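Local coordinates for protein Exo-poly-alpha-D-galacturonosidase (Thermotoga maritima, PDB 3JUR) that probably hydrolyses polygalacturonan as a hyperthermoactive exopolygalacturonase of glycosyl hydrolase family 28, built as a right-handed parallel beta-helix and assembled as a tetramer, at residues 24-36 with 44-56. Residues are numbered along the deposited sequence; the frame is centred on the assembly and turned at random.
Sequences PDREVNLLDFGAR and SESFKRAIEELSK
The backbone of 24-36 comes closest to helix 44-56 where F33 faces S46, their CA atoms 4.9 Å apart, while at L30 and A50 the CA separation is 6.5 Å. F33 lays one ring face on the helix: A50 CA sits 3.9 Å from the ring centroid, almost on its normal, and A50 CB lies 3.7 Å from F33 CD2. With CG anti to the carbonyl carbon (chi1 -61°), the ring reaches along the helix until CZ meets E53 CB. S46 OG donates to F33 O (2.8 Å) from well above the carbonyl plane, and the R49 guanidinium stands steeply to the ring, one face over F33 CB. A serine in place of F33 would probably leave A50 and the E53 CB methylene without their aromatic cover. Beside S46, L30 CD2 rests over a face of the F47 ring, offset toward its rim; at the far end of the contact V28 CG2 packs on L54 CD2 at 3.6 Å. Helix 44-57 runs between the parallel strands 27-29 and 60-64 and lies over one end of the beta-helix; V28 pairs with R61 and I63 through its backbone, A50 and L54 touch L62, and F47 reaches L82.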
ATOM      1  N   PRO D  24      43.286  10.272  38.389  1.00 28.92           N
ATOM      2  CA  PRO D  24      44.027   9.847  39.581  1.00 28.84           C
ATOM      3  C   PRO D  24      43.113   9.509  40.762  1.00 29.00           C
ATOM      4  O   PRO D  24      42.102  10.183  40.980  1.00 28.89           O
ATOM      5  CB  PRO D  24      44.886  11.073  39.911  1.00 28.83           C
ATOM      6  CG  PRO D  24      45.106  11.734  38.604  1.00 28.96           C
ATOM      7  CD  PRO D  24      43.848  11.509  37.807  1.00 28.89           C
ATOM      8  N   ASP D  25      43.472   8.465  41.509  1.00 29.14           N
ATOM      9  CA  ASP D  25      42.704   8.045  42.679  1.00 29.20           C
ATOM     10  C   ASP D  25      43.009   8.979  43.849  1.00 29.03           C
ATOM     11  O   ASP D  25      43.951   8.759  44.616  1.00 29.17           O
ATOM     12  CB  ASP D  25      43.007   6.583  43.036  1.00 29.35           C
ATOM     13  CG  ASP D  25      41.942   5.963  43.933  1.00 30.01           C
ATOM     14  OD1 ASP D  25      40.740   6.229  43.716  1.00 30.79           O
ATOM     15  OD2 ASP D  25      42.307   5.197  44.851  1.00 30.80           O
ATOM     16  N   ARG D  26      42.199  10.026  43.964  1.00 28.82           N
ATOM     17  CA  ARG D  26      42.449  11.140  44.871  1.00 28.65           C
ATOM     18  C   ARG D  26      41.220  12.040  44.795  1.00 28.57           C
ATOM     19  O   ARG D  26      40.715  12.300  43.701  1.00 28.46           O
ATOM     20  CB  ARG D  26      43.695  11.905  44.403  1.00 28.65           C
ATOM     21  CG  ARG D  26      44.382  12.748  45.444  1.00 28.36           C
ATOM     22  CD  ARG D  26      45.535  13.548  44.829  1.00 28.18           C
ATOM     23  NE  ARG D  26      46.718  12.731  44.538  1.00 27.38           N
ATOM     24  CZ  ARG D  26      47.222  12.512  43.323  1.00 27.11           C
ATOM     25  NH1 ARG D  26      46.664  13.049  42.243  1.00 26.16           N
ATOM     26  NH2 ARG D  26      48.298  11.755  43.186  1.00 26.66           N
ATOM     27  N   GLU D  27      40.727  12.498  45.945  1.00 28.38           N
ATOM     28  CA  GLU D  27      39.537  13.356  45.974  1.00 28.30           C
ATOM     29  C   GLU D  27      39.531  14.397  47.092  1.00 28.10           C
ATOM     30  O   GLU D  27      40.013  14.150  48.199  1.00 28.04           O
ATOM     31  CB  GLU D  27      38.253  12.518  46.034  1.00 28.43           C
ATOM     32  CG  GLU D  27      38.071  11.707  47.315  1.00 28.91           C
ATOM     33  CD  GLU D  27      36.798  10.868  47.323  1.00 29.75           C
ATOM     34  OE1 GLU D  27      36.206  10.709  48.410  1.00 30.72           O
ATOM     35  OE2 GLU D  27      36.384  10.373  46.253  1.00 29.23           O
ATOM     36  N   VAL D  28      38.982  15.569  46.786  1.00 27.84           N
ATOM     37  CA  VAL D  28      38.737  16.588  47.802  1.00 27.40           C
ATOM     38  C   VAL D  28      37.273  17.049  47.718  1.00 27.11           C
ATOM     39  O   VAL D  28      36.642  16.948  46.662  1.00 27.02           O
ATOM     40  CB  VAL D  28      39.716  17.788  47.694  1.00 27.46           C
ATOM     41  CG1 VAL D  28      39.906  18.426  49.057  1.00 27.64           C
ATOM     42  CG2 VAL D  28      41.077  17.347  47.176  1.00 27.64           C
ATOM     43  N   ASN D  29      36.739  17.520  48.842  1.00 26.63           N
ATOM     44  CA  ASN D  29      35.355  17.976  48.942  1.00 26.24           C
ATOM     45  C   ASN D  29      35.278  19.503  48.925  1.00 26.11           C
ATOM     46  O   ASN D  29      36.041  20.179  49.623  1.00 26.35           O
ATOM     47  CB  ASN D  29      34.719  17.422  50.223  1.00 26.12           C
ATOM     48  CG  ASN D  29      33.203  17.514  50.220  1.00 25.88           C
ATOM     49  OD1 ASN D  29      32.627  18.594  50.061  1.00 25.42           O
ATOM     50  ND2 ASN D  29      32.545  16.374  50.425  1.00 24.36           N
ATOM     51  N   LEU D  30      34.340  20.033  48.138  1.00 25.90           N
ATOM     52  CA  LEU D  30      34.177  21.480  47.964  1.00 25.71           C
ATOM     53  C   LEU D  30      33.895  22.244  49.264  1.00 25.62           C
ATOM     54  O   LEU D  30      34.262  23.414  49.387  1.00 25.31           O
ATOM     55  CB  LEU D  30      33.083  21.784  46.930  1.00 25.59           C
ATOM     56  CG  LEU D  30      32.991  23.241  46.469  1.00 25.32           C
ATOM     57  CD1 LEU D  30      34.187  23.622  45.600  1.00 25.68           C
ATOM     58  CD2 LEU D  30      31.689  23.522  45.743  1.00 24.73           C
ATOM     59  N   LEU D  31      33.249  21.578  50.220  1.00 25.75           N
ATOM     60  CA  LEU D  31      32.924  22.179  51.517  1.00 25.90           C
ATOM     61  C   LEU D  31      34.149  22.413  52.397  1.00 26.05           C
ATOM     62  O   LEU D  31      34.055  23.075  53.434  1.00 26.28           O
ATOM     63  CB  LEU D  31      31.886  21.339  52.269  1.00 25.85           C
ATOM     64  CG  LEU D  31      30.474  21.228  51.686  1.00 25.67           C
ATOM     65  CD1 LEU D  31      29.661  20.251  52.511  1.00 25.80           C
ATOM     66  CD2 LEU D  31      29.772  22.581  51.618  1.00 25.02           C
ATOM     67  N   ASP D  32      35.295  21.878  51.982  1.00 26.26           N
ATOM     68  CA  ASP D  32      36.551  22.101  52.692  1.00 26.51           C
ATOM     69  C   ASP D  32      37.271  23.360  52.189  1.00 26.57           C
ATOM     70  O   ASP D  32      38.406  23.642  52.589  1.00 26.25           O
ATOM     71  CB  ASP D  32      37.463  20.869  52.584  1.00 26.65           C
ATOM     72  CG  ASP D  32      36.841  19.618  53.195  1.00 27.17           C
ATOM     73  OD1 ASP D  32      36.350  19.680  54.342  1.00 28.00           O
ATOM     74  OD2 ASP D  32      36.851  18.565  52.526  1.00 28.66           O
ATOM     75  N   PHE D  33      36.597  24.115  51.318  1.00 26.53           N
ATOM     76  CA  PHE D  33      37.176  25.323  50.730  1.00 26.66           C
ATOM     77  C   PHE D  33      36.268  26.552  50.844  1.00 26.66           C
ATOM     78  O   PHE D  33      36.311  27.450  50.001  1.00 26.87           O
ATOM     79  CB  PHE D  33      37.580  25.068  49.275  1.00 26.57           C
ATOM     80  CG  PHE D  33      38.612  23.989  49.116  1.00 26.82           C
ATOM     81  CD1 PHE D  33      39.967  24.287  49.194  1.00 27.05           C
ATOM     82  CD2 PHE D  33      38.227  22.670  48.889  1.00 27.37           C
ATOM     83  CE1 PHE D  33      40.928  23.290  49.049  1.00 27.18           C
ATOM     84  CE2 PHE D  33      39.176  21.670  48.745  1.00 27.17           C
ATOM     85  CZ  PHE D  33      40.530  21.978  48.823  1.00 27.30           C
ATOM     86  N   GLY D  34      35.455  26.588  51.895  1.00 26.61           N
ATOM     87  CA  GLY D  34      34.641  27.762  52.205  1.00 26.45           C
ATOM     88  C   GLY D  34      33.291  27.844  51.512  1.00 26.39           C
ATOM     89  O   GLY D  34      32.537  28.792  51.744  1.00 26.22           O
ATOM     90  N   ALA D  35      32.986  26.858  50.668  1.00 26.36           N
ATOM     91  CA  ALA D  35      31.705  26.803  49.959  1.00 26.46           C
ATOM     92  C   ALA D  35      30.540  26.479  50.890  1.00 26.60           C
ATOM     93  O   ALA D  35      30.723  25.865  51.943  1.00 26.80           O
ATOM     94  CB  ALA D  35      31.767  25.786  48.837  1.00 26.37           C
ATOM     95  N   ARG D  36      29.347  26.904  50.486  1.00 26.75           N
ATOM     96  CA  ARG D  36      28.111  26.584  51.181  1.00 27.06           C
ATOM     97  C   ARG D  36      27.026  26.304  50.144  1.00 27.13           C
ATOM     98  O   ARG D  36      26.882  27.045  49.166  1.00 27.10           O
ATOM     99  CB  ARG D  36      27.698  27.743  52.090  1.00 27.35           C
ATOM    100  CG  ARG D  36      26.829  27.335  53.275  1.00 28.55           C
ATOM    101  CD  ARG D  36      27.185  28.143  54.520  1.00 30.75           C
ATOM    102  NE  ARG D  36      28.583  27.931  54.891  1.00 32.63           N
ATOM    103  CZ  ARG D  36      29.282  28.695  55.728  1.00 33.57           C
ATOM    104  NH1 ARG D  36      28.726  29.752  56.313  1.00 34.38           N
ATOM    105  NH2 ARG D  36      30.552  28.395  55.978  1.00 34.05           N
ATOM    106  N   SER D  44      32.673  30.797  44.044  1.00 25.43           N
ATOM    107  CA  SER D  44      33.626  30.976  42.935  1.00 25.48           C
ATOM    108  C   SER D  44      35.060  30.584  43.301  1.00 25.63           C
ATOM    109  O   SER D  44      35.689  29.788  42.599  1.00 25.56           O
ATOM    110  CB  SER D  44      33.606  32.420  42.419  1.00 25.55           C
ATOM    111  OG  SER D  44      32.376  32.741  41.793  1.00 25.09           O
ATOM    112  N   GLU D  45      35.559  31.141  44.403  1.00 25.75           N
ATOM    113  CA  GLU D  45      36.920  30.877  44.884  1.00 26.14           C
ATOM    114  C   GLU D  45      37.078  29.470  45.445  1.00 25.87           C
ATOM    115  O   GLU D  45      38.170  28.895  45.404  1.00 25.89           O
ATOM    116  CB  GLU D  45      37.327  31.899  45.950  1.00 26.23           C
ATOM    117  CG  GLU D  45      37.626  33.282  45.404  1.00 27.83           C
ATOM    118  CD  GLU D  45      38.921  33.328  44.609  1.00 29.96           C
ATOM    119  OE1 GLU D  45      40.007  33.166  45.209  1.00 30.61           O
ATOM    120  OE2 GLU D  45      38.850  33.540  43.382  1.00 31.27           O
ATOM    121  N   SER D  46      35.988  28.931  45.981  1.00 25.61           N
ATOM    122  CA  SER D  46      35.969  27.568  46.490  1.00 25.67           C
ATOM    123  C   SER D  46      36.335  26.589  45.385  1.00 25.33           C
ATOM    124  O   SER D  46      37.199  25.734  45.578  1.00 25.33           O
ATOM    125  CB  SER D  46      34.600  27.232  47.078  1.00 25.71           C
ATOM    126  OG  SER D  46      34.283  28.137  48.123  1.00 26.41           O
ATOM    127  N   PHE D  47      35.689  26.735  44.227  1.00 25.09           N
ATOM    128  CA  PHE D  47      35.999  25.922  43.054  1.00 24.93           C
ATOM    129  C   PHE D  47      37.449  26.095  42.624  1.00 24.94           C
ATOM    130  O   PHE D  47      38.145  25.109  42.375  1.00 24.94           O
ATOM    131  CB  PHE D  47      35.059  26.244  41.881  1.00 24.72           C
ATOM    132  CG  PHE D  47      33.714  25.584  41.987  1.00 24.36           C
ATOM    133  CD1 PHE D  47      33.548  24.259  41.613  1.00 23.51           C
ATOM    134  CD2 PHE D  47      32.618  26.283  42.479  1.00 24.02           C
ATOM    135  CE1 PHE D  47      32.308  23.637  41.723  1.00 24.21           C
ATOM    136  CE2 PHE D  47      31.381  25.674  42.592  1.00 24.76           C
ATOM    137  CZ  PHE D  47      31.223  24.344  42.209  1.00 24.27           C
ATOM    138  N   LYS D  48      37.896  27.347  42.551  1.00 25.00           N
ATOM    139  CA  LYS D  48      39.226  27.665  42.039  1.00 25.21           C
ATOM    140  C   LYS D  48      40.326  27.072  42.928  1.00 25.20           C
ATOM    141  O   LYS D  48      41.291  26.499  42.426  1.00 25.23           O
ATOM    142  CB  LYS D  48      39.397  29.181  41.889  1.00 25.42           C
ATOM    143  CG  LYS D  48      40.394  29.602  40.817  1.00 26.28           C
ATOM    144  CD  LYS D  48      41.248  30.781  41.265  1.00 27.08           C
ATOM    145  CE  LYS D  48      42.544  30.299  41.923  1.00 29.11           C
ATOM    146  NZ  LYS D  48      43.272  31.345  42.723  1.00 28.37           N
ATOM    147  N   ARG D  49      40.162  27.193  44.244  1.00 25.18           N
ATOM    148  CA  ARG D  49      41.151  26.682  45.191  1.00 25.34           C
ATOM    149  C   ARG D  49      41.137  25.152  45.247  1.00 24.96           C
ATOM    150  O   ARG D  49      42.187  24.522  45.375  1.00 24.63           O
ATOM    151  CB  ARG D  49      40.917  27.269  46.580  1.00 25.41           C
ATOM    152  CG  ARG D  49      42.178  27.779  47.256  1.00 26.90           C
ATOM    153  CD  ARG D  49      41.937  28.051  48.742  1.00 28.96           C
ATOM    154  NE  ARG D  49      40.619  28.644  48.979  1.00 30.10           N
ATOM    155  CZ  ARG D  49      39.936  28.544  50.117  1.00 30.36           C
ATOM    156  NH1 ARG D  49      40.430  27.869  51.151  1.00 29.86           N
ATOM    157  NH2 ARG D  49      38.746  29.120  50.217  1.00 31.13           N
ATOM    158  N   ALA D  50      39.946  24.562  45.136  1.00 24.78           N
ATOM    159  CA  ALA D  50      39.802  23.103  45.131  1.00 24.57           C
ATOM    160  C   ALA D  50      40.456  22.463  43.908  1.00 24.47           C
ATOM    161  O   ALA D  50      41.116  21.431  44.027  1.00 24.10           O
ATOM    162  CB  ALA D  50      38.343  22.706  45.227  1.00 24.47           C
ATOM    163  N   ILE D  51      40.268  23.081  42.743  1.00 24.82           N
ATOM    164  CA  ILE D  51      40.854  22.598  41.487  1.00 25.12           C
ATOM    165  C   ILE D  51      42.385  22.707  41.519  1.00 25.68           C
ATOM    166  O   ILE D  51      43.088  21.785  41.089  1.00 25.61           O
ATOM    167  CB  ILE D  51      40.248  23.330  40.249  1.00 25.04           C
ATOM    168  CG1 ILE D  51      38.806  22.858  40.006  1.00 25.06           C
ATOM    169  CG2 ILE D  51      41.092  23.101  38.990  1.00 24.51           C
ATOM    170  CD1 ILE D  51      38.022  23.672  38.990  1.00 24.16           C
ATOM    171  N   GLU D  52      42.886  23.826  42.040  1.00 26.11           N
ATOM    172  CA  GLU D  52      44.326  24.045  42.173  1.00 27.05           C
ATOM    173  C   GLU D  52      44.967  23.098  43.197  1.00 27.18           C
ATOM    174  O   GLU D  52      46.057  22.577  42.958  1.00 27.14           O
ATOM    175  CB  GLU D  52      44.631  25.521  42.486  1.00 27.23           C
ATOM    176  CG  GLU D  52      46.081  25.844  42.910  1.00 28.80           C
ATOM    177  CD  GLU D  52      47.148  25.362  41.920  1.00 30.66           C
ATOM    178  OE1 GLU D  52      46.872  25.287  40.698  1.00 32.59           O
ATOM    179  OE2 GLU D  52      48.274  25.060  42.377  1.00 31.53           O
ATOM    180  N   GLU D  53      44.288  22.863  44.320  1.00 27.51           N
ATOM    181  CA  GLU D  53      44.774  21.896  45.307  1.00 28.03           C
ATOM    182  C   GLU D  53      44.903  20.504  44.683  1.00 27.96           C
ATOM    183  O   GLU D  53      45.896  19.814  44.904  1.00 28.20           O
ATOM    184  CB  GLU D  53      43.878  21.863  46.549  1.00 28.16           C
ATOM    185  CG  GLU D  53      44.410  21.010  47.711  1.00 29.15           C
ATOM    186  CD  GLU D  53      45.579  21.650  48.443  1.00 30.55           C
ATOM    187  OE1 GLU D  53      46.702  21.681  47.890  1.00 30.91           O
ATOM    188  OE2 GLU D  53      45.377  22.110  49.587  1.00 31.81           O
ATOM    189  N   LEU D  54      43.908  20.108  43.894  1.00 27.99           N
ATOM    190  CA  LEU D  54      43.942  18.825  43.188  1.00 27.91           C
ATOM    191  C   LEU D  54      45.016  18.792  42.112  1.00 27.89           C
ATOM    192  O   LEU D  54      45.771  17.830  42.010  1.00 27.85           O
ATOM    193  CB  LEU D  54      42.580  18.511  42.565  1.00 27.72           C
ATOM    194  CG  LEU D  54      41.523  17.876  43.464  1.00 27.69           C
ATOM    195  CD1 LEU D  54      40.149  18.007  42.819  1.00 27.61           C
ATOM    196  CD2 LEU D  54      41.855  16.418  43.755  1.00 27.39           C
ATOM    197  N   SER D  55      45.068  19.855  41.314  1.00 28.14           N
ATOM    198  CA  SER D  55      46.038  19.995  40.236  1.00 28.50           C
ATOM    199  C   SER D  55      47.479  19.975  40.759  1.00 28.69           C
ATOM    200  O   SER D  55      48.376  19.438  40.099  1.00 28.85           O
ATOM    201  CB  SER D  55      45.765  21.286  39.464  1.00 28.40           C
ATOM    202  OG  SER D  55      46.594  21.387  38.328  1.00 29.39           O
ATOM    203  N   LYS D  56      47.682  20.554  41.947  1.00 28.64           N
ATOM    204  CA  LYS D  56      48.977  20.567  42.642  1.00 28.73           C
ATOM    205  C   LYS D  56      49.506  19.148  42.876  1.00 28.59           C
ATOM    206  O   LYS D  56      50.692  18.874  42.677  1.00 28.68           O
ATOM    207  CB  LYS D  56      48.843  21.296  43.987  1.00 28.54           C
ATOM    208  CG  LYS D  56      50.126  21.923  44.507  1.00 29.36           C
ATOM    209  CD  LYS D  56      49.970  22.461  45.931  1.00 29.66           C
ATOM    210  CE  LYS D  56      50.310  21.402  46.974  1.00 30.03           C
ATOM    211  NZ  LYS D  56      50.155  21.907  48.366  1.00 30.19           N
TER